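Local coordinates for protein allergen Bos d 2 (Bos taurus, PDB 4WFV) that belongs to the lipocalin family and is probably a pheromone carrier, secreted and known as a major cattle dander allergen, at residues E31-E43 / S50-T62. Numbering follows the deposited sequence.
Sequences EGGPLRNYYRRIE and SLSITFYLKDQGT
Y38 and Y56 form a hydrogen-bonded pair in the antiparallel hairpin of strands 38-45 and 50-59, part of the lipocalin beta-barrel. Y38 N donates to Y56 O and Y56 N to Y38 O, both at 2.9 Å. Past the Y39-F55 pair the register slips by one residue in a classic beta bulge: R40 N (2.8 Å) and R41 N (3.1 Å) both donate to T54 O, so one carbonyl is gripped twice. Beyond the bulge T54 N donates to R41 O, and E43 and S52 exchange a further pair of bonds.

Y39, I42, I53 and F55 share one face of the sheet. There Y39 CE2 comes within 3.5 Å of I53 CG2. F55 CB lies against Y38 O; with CG between the backbone N and the carbonyl carbon (chi1 62°), the ring is carried alongside N37, CD2 against CB. Y56 lies on the other face, where the R40 side chain reaches it: a bend at chi2 (-70°) brings the guanidinium to the edge of the Y56 ring, the two planes 63° apart. NE meets that edge at CE2 (3.6 Å), and Y56 CD2 stands over one guanidinium face. Bonds to Y39 O and P155 O and a salt bridge to D152 hold the guanidinium in place.

Toward residues 31-36 the direct ladder gives way to water. One water links R36 O to K58 N, a second gives hydrogens to G33 O and K58 O, and K58 CE lies against Y38 CE2. K58 NZ bonds to N153 OD1 and T151 O, and also donates to a water (2.6 Å from NZ) that in turn donates a hydrogen bond to E31 OE2.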
loop_
_atom_site.group_PDB
_atom_site.type_symbol
_atom_site.label_atom_id
_atom_site.label_comp_id
_atom_site.label_asym_id
_atom_site.label_seq_id
_atom_site.Cartn_x
_atom_site.Cartn_y
_atom_site.Cartn_z
ATOM N N GLU A 31 14.594 -1.086 1.585
ATOM C CA GLU A 31 14.657 -1.623 2.940
ATOM C C GLU A 31 15.031 -0.546 3.954
ATOM O O GLU A 31 15.947 0.248 3.729
ATOM C CB GLU A 31 15.638 -2.788 3.004
ATOM C CG GLU A 31 15.110 -4.036 2.344
ATOM C CD GLU A 31 16.065 -5.200 2.473
ATOM O OE1 GLU A 31 16.758 -5.511 1.482
ATOM O OE2 GLU A 31 16.117 -5.795 3.568
ATOM N N GLY A 32 14.304 -0.495 5.065
ATOM C CA GLY A 32 14.532 0.523 6.068
ATOM C C GLY A 32 13.919 1.876 5.740
ATOM O O GLY A 32 14.014 2.805 6.538
ATOM N N GLY A 33 13.286 1.996 4.575
ATOM C CA GLY A 33 12.652 3.245 4.187
ATOM C C GLY A 33 11.332 3.475 4.903
ATOM O O GLY A 33 10.650 2.531 5.292
ATOM N N PRO A 34 10.948 4.742 5.072
ATOM C CA PRO A 34 9.753 5.067 5.856
ATOM C C PRO A 34 8.455 4.502 5.272
ATOM O O PRO A 34 7.540 4.165 6.029
ATOM C CB PRO A 34 9.732 6.601 5.844
ATOM C CG PRO A 34 10.570 6.989 4.640
ATOM C CD PRO A 34 11.633 5.941 4.558
ATOM N N LEU A 35 8.376 4.392 3.949
ATOM C CA LEU A 35 7.141 3.943 3.301
ATOM C C LEU A 35 7.234 2.518 2.808
ATOM O O LEU A 35 6.455 2.112 1.957
ATOM C CB LEU A 35 6.764 4.868 2.132
ATOM C CG LEU A 35 6.765 6.352 2.518
ATOM C CD1 LEU A 35 6.337 7.232 1.331
ATOM C CD2 LEU A 35 5.879 6.588 3.738
ATOM N N ARG A 36 8.189 1.761 3.335
ATOM C CA ARG A 36 8.204 0.314 3.134
ATOM C C ARG A 36 7.519 -0.329 4.329
ATOM O O ARG A 36 8.087 -0.421 5.416
ATOM C CB ARG A 36 9.628 -0.197 2.998
ATOM C CG ARG A 36 9.721 -1.610 2.424
ATOM C CD ARG A 36 11.156 -2.070 2.435
ATOM N NE ARG A 36 11.378 -3.408 1.902
ATOM C CZ ARG A 36 11.797 -3.677 0.666
ATOM N NH1 ARG A 36 11.988 -2.700 -0.207
ATOM N NH2 ARG A 36 12.017 -4.925 0.294
ATOM N N ASN A 37 6.270 -0.721 4.131
ATOM C CA ASN A 37 5.411 -1.115 5.237
ATOM C C ASN A 37 4.830 -2.490 4.962
ATOM O O ASN A 37 4.223 -2.726 3.913
ATOM C CB ASN A 37 4.297 -0.079 5.419
ATOM C CG ASN A 37 4.833 1.345 5.481
ATOM O OD1 ASN A 37 4.309 2.249 4.826
ATOM N ND2 ASN A 37 5.897 1.543 6.254
ATOM N N TYR A 38 5.035 -3.405 5.906
ATOM C CA TYR A 38 4.640 -4.793 5.715
ATOM C C TYR A 38 3.236 -5.033 6.255
ATOM O O TYR A 38 3.042 -5.319 7.446
ATOM C CB TYR A 38 5.673 -5.734 6.349
ATOM C CG TYR A 38 7.067 -5.569 5.778
ATOM C CD1 TYR A 38 7.412 -6.125 4.551
ATOM C CD2 TYR A 38 8.041 -4.852 6.467
ATOM C CE1 TYR A 38 8.702 -5.979 4.023
ATOM C CE2 TYR A 38 9.332 -4.698 5.950
ATOM C CZ TYR A 38 9.644 -5.265 4.728
ATOM O OH TYR A 38 10.912 -5.125 4.208
ATOM N N TYR A 39 2.263 -4.932 5.353
ATOM C CA TYR A 39 0.849 -5.069 5.692
ATOM C C TYR A 39 0.547 -6.381 6.375
ATOM O O TYR A 39 1.135 -7.411 6.052
ATOM C CB TYR A 39 0.000 -5.004 4.420
ATOM C CG TYR A 39 -0.314 -3.602 3.948
ATOM C CD1 TYR A 39 0.662 -2.810 3.347
ATOM C CD2 TYR A 39 -1.591 -3.075 4.091
ATOM C CE1 TYR A 39 0.378 -1.526 2.905
ATOM C CE2 TYR A 39 -1.889 -1.790 3.646
ATOM C CZ TYR A 39 -0.907 -1.023 3.057
ATOM O OH TYR A 39 -1.228 0.257 2.633
ATOM N N ARG A 40 -0.391 -6.329 7.316
ATOM C CA ARG A 40 -0.941 -7.545 7.919
ATOM C C ARG A 40 -2.461 -7.572 7.849
ATOM O O ARG A 40 -3.053 -8.627 7.620
ATOM C CB ARG A 40 -0.452 -7.711 9.366
ATOM C CG ARG A 40 1.050 -7.986 9.485
ATOM C CD ARG A 40 1.393 -9.376 8.974
ATOM N NE ARG A 40 2.794 -9.730 9.155
ATOM C CZ ARG A 40 3.762 -9.490 8.273
ATOM N NH1 ARG A 40 3.500 -8.875 7.120
ATOM N NH2 ARG A 40 4.995 -9.903 8.539
ATOM N N ARG A 41 -3.107 -6.426 8.034
ATOM C CA ARG A 41 -4.564 -6.433 8.100
ATOM C C ARG A 41 -5.148 -5.068 7.804
ATOM O O ARG A 41 -4.583 -4.046 8.201
ATOM C CB ARG A 41 -5.022 -6.891 9.486
ATOM C CG ARG A 41 -6.522 -7.107 9.605
ATOM C CD ARG A 41 -6.868 -7.662 10.984
ATOM N NE ARG A 41 -8.297 -7.921 11.134
ATOM C CZ ARG A 41 -8.867 -8.321 12.267
ATOM N NH1 ARG A 41 -8.127 -8.511 13.351
ATOM N NH2 ARG A 41 -10.177 -8.530 12.317
ATOM N N ILE A 42 -6.278 -5.062 7.103
ATOM C CA ILE A 42 -7.046 -3.847 6.866
ATOM C C ILE A 42 -8.460 -4.139 7.334
ATOM O O ILE A 42 -9.002 -5.208 7.051
ATOM C CB ILE A 42 -7.079 -3.458 5.373
ATOM C CG1 ILE A 42 -5.659 -3.244 4.832
ATOM C CG2 ILE A 42 -7.917 -2.204 5.164
ATOM C CD1 ILE A 42 -5.621 -2.966 3.329
ATOM N N GLU A 43 -9.050 -3.201 8.064
ATOM C CA GLU A 43 -10.463 -3.297 8.396
ATOM C C GLU A 43 -11.168 -1.988 8.049
ATOM O O GLU A 43 -10.562 -0.917 8.074
ATOM C CB GLU A 43 -10.646 -3.642 9.873
ATOM C CG GLU A 43 -10.087 -5.006 10.261
ATOM C CD GLU A 43 -10.810 -6.166 9.582
ATOM O OE1 GLU A 43 -11.969 -5.996 9.142
ATOM O OE2 GLU A 43 -10.212 -7.256 9.480
ATOM N N SER A 50 -13.733 5.143 7.336
ATOM C CA SER A 50 -12.329 5.113 7.733
ATOM C C SER A 50 -11.755 3.713 7.524
ATOM O O SER A 50 -12.494 2.717 7.480
ATOM C CB SER A 50 -12.150 5.535 9.195
ATOM O OG SER A 50 -12.379 6.924 9.356
ATOM N N LEU A 51 -10.436 3.642 7.383
ATOM C CA LEU A 51 -9.729 2.367 7.322
ATOM C C LEU A 51 -8.779 2.231 8.504
ATOM O O LEU A 51 -8.120 3.191 8.891
ATOM C CB LEU A 51 -8.929 2.239 6.025
ATOM C CG LEU A 51 -9.654 2.369 4.690
ATOM C CD1 LEU A 51 -8.649 2.236 3.554
ATOM C CD2 LEU A 51 -10.761 1.323 4.564
ATOM N N SER A 52 -8.713 1.038 9.076
ATOM C CA SER A 52 -7.712 0.732 10.081
ATOM C C SER A 52 -6.693 -0.185 9.423
ATOM O O SER A 52 -7.055 -1.237 8.906
ATOM C CB SER A 52 -8.359 0.039 11.281
ATOM O OG SER A 52 -7.398 -0.250 12.274
ATOM N N ILE A 53 -5.425 0.215 9.414
ATOM C CA ILE A 53 -4.396 -0.553 8.731
ATOM C C ILE A 53 -3.314 -0.947 9.727
ATOM O O ILE A 53 -2.705 -0.094 10.386
ATOM C CB ILE A 53 -3.769 0.252 7.578
ATOM C CG1 ILE A 53 -4.857 0.739 6.621
ATOM C CG2 ILE A 53 -2.745 -0.594 6.827
ATOM C CD1 ILE A 53 -4.345 1.704 5.565
ATOM N N THR A 54 -3.084 -2.250 9.835
ATOM C CA THR A 54 -2.089 -2.798 10.742
ATOM C C THR A 54 -0.936 -3.387 9.925
ATOM O O THR A 54 -1.153 -4.150 8.970
ATOM C CB THR A 54 -2.715 -3.852 11.661
ATOM O OG1 THR A 54 -3.693 -3.212 12.495
ATOM C CG2 THR A 54 -1.653 -4.501 12.532
ATOM N N PHE A 55 0.286 -2.990 10.265
ATOM C CA PHE A 55 1.457 -3.337 9.462
ATOM C C PHE A 55 2.709 -3.277 10.318
ATOM O O PHE A 55 2.705 -2.676 11.392
ATOM C CB PHE A 55 1.597 -2.355 8.283
ATOM C CG PHE A 55 1.804 -0.923 8.708
ATOM C CD1 PHE A 55 0.724 -0.118 9.030
ATOM C CD2 PHE A 55 3.085 -0.390 8.795
ATOM C CE1 PHE A 55 0.915 1.195 9.431
ATOM C CE2 PHE A 55 3.274 0.922 9.190
ATOM C CZ PHE A 55 2.190 1.709 9.504
ATOM N N TYR A 56 3.777 -3.892 9.826
ATOM C CA TYR A 56 5.099 -3.751 10.434
ATOM C C TYR A 56 5.953 -2.711 9.728
ATOM O O TYR A 56 5.913 -2.570 8.503
ATOM C CB TYR A 56 5.865 -5.078 10.441
ATOM C CG TYR A 56 5.398 -6.062 11.480
ATOM C CD1 TYR A 56 5.813 -5.951 12.804
ATOM C CD2 TYR A 56 4.541 -7.105 11.142
ATOM C CE1 TYR A 56 5.397 -6.851 13.750
ATOM C CE2 TYR A 56 4.115 -8.004 12.084
ATOM C CZ TYR A 56 4.548 -7.872 13.387
ATOM O OH TYR A 56 4.108 -8.780 14.319
ATOM N N LEU A 57 6.725 -1.984 10.527
ATOM C CA LEU A 57 7.780 -1.111 10.040
ATOM C C LEU A 57 9.050 -1.642 10.686
ATOM O O LEU A 57 9.043 -1.958 11.875
ATOM C CB LEU A 57 7.510 0.323 10.494
ATOM C CG LEU A 57 8.515 1.421 10.163
ATOM C CD1 LEU A 57 8.488 1.751 8.672
ATOM C CD2 LEU A 57 8.200 2.655 10.998
ATOM N N LYS A 58 10.126 -1.776 9.919
ATOM C CA LYS A 58 11.406 -2.165 10.516
ATOM C C LYS A 58 12.239 -0.960 10.917
ATOM O O LYS A 58 12.429 -0.037 10.130
ATOM C CB LYS A 58 12.228 -3.026 9.563
ATOM C CG LYS A 58 11.696 -4.412 9.320
ATOM C CD LYS A 58 12.768 -5.222 8.613
ATOM C CE LYS A 58 12.188 -6.364 7.826
ATOM N NZ LYS A 58 13.262 -7.080 7.082
ATOM N N ASP A 59 12.752 -0.988 12.142
ATOM C CA ASP A 59 13.680 0.037 12.599
ATOM C C ASP A 59 15.016 -0.607 12.962
ATOM O O ASP A 59 15.125 -1.296 13.976
ATOM C CB ASP A 59 13.093 0.787 13.795
ATOM C CG ASP A 59 13.939 1.975 14.213
ATOM O OD1 ASP A 59 15.164 1.809 14.389
ATOM O OD2 ASP A 59 13.378 3.082 14.360
ATOM N N GLN A 60 16.022 -0.385 12.119
ATOM C CA GLN A 60 17.353 -0.956 12.317
ATOM C C GLN A 60 17.305 -2.477 12.441
ATOM O O GLN A 60 18.037 -3.066 13.237
ATOM C CB GLN A 60 18.034 -0.345 13.548
ATOM C CG GLN A 60 18.292 1.157 13.455
ATOM C CD GLN A 60 19.448 1.511 12.532
ATOM O OE1 GLN A 60 20.222 0.644 12.120
ATOM N NE2 GLN A 60 19.572 2.794 12.206
ATOM N N GLY A 61 16.441 -3.109 11.654
ATOM C CA GLY A 61 16.340 -4.558 11.650
ATOM C C GLY A 61 15.252 -5.130 12.542
ATOM O O GLY A 61 14.917 -6.310 12.437
ATOM N N THR A 62 14.694 -4.298 13.416
ATOM C CA THR A 62 13.668 -4.740 14.359
ATOM C C THR A 62 12.247 -4.407 13.883
ATOM O O THR A 62 11.960 -3.277 13.495
ATOM C CB THR A 62 13.896 -4.130 15.751
ATOM O OG1 THR A 62 15.206 -4.485 16.213
ATOM C CG2 THR A 62 12.856 -4.644 16.736
HETATM O O HOH W 1 14.515 -5.378 5.486
HETATM O O HOH W 2 14.606 2.481 9.072
HETATM O O HOH W 3 11.546 1.053 7.458
HETATM O O HOH W 4 10.213 -1.293 7.106
#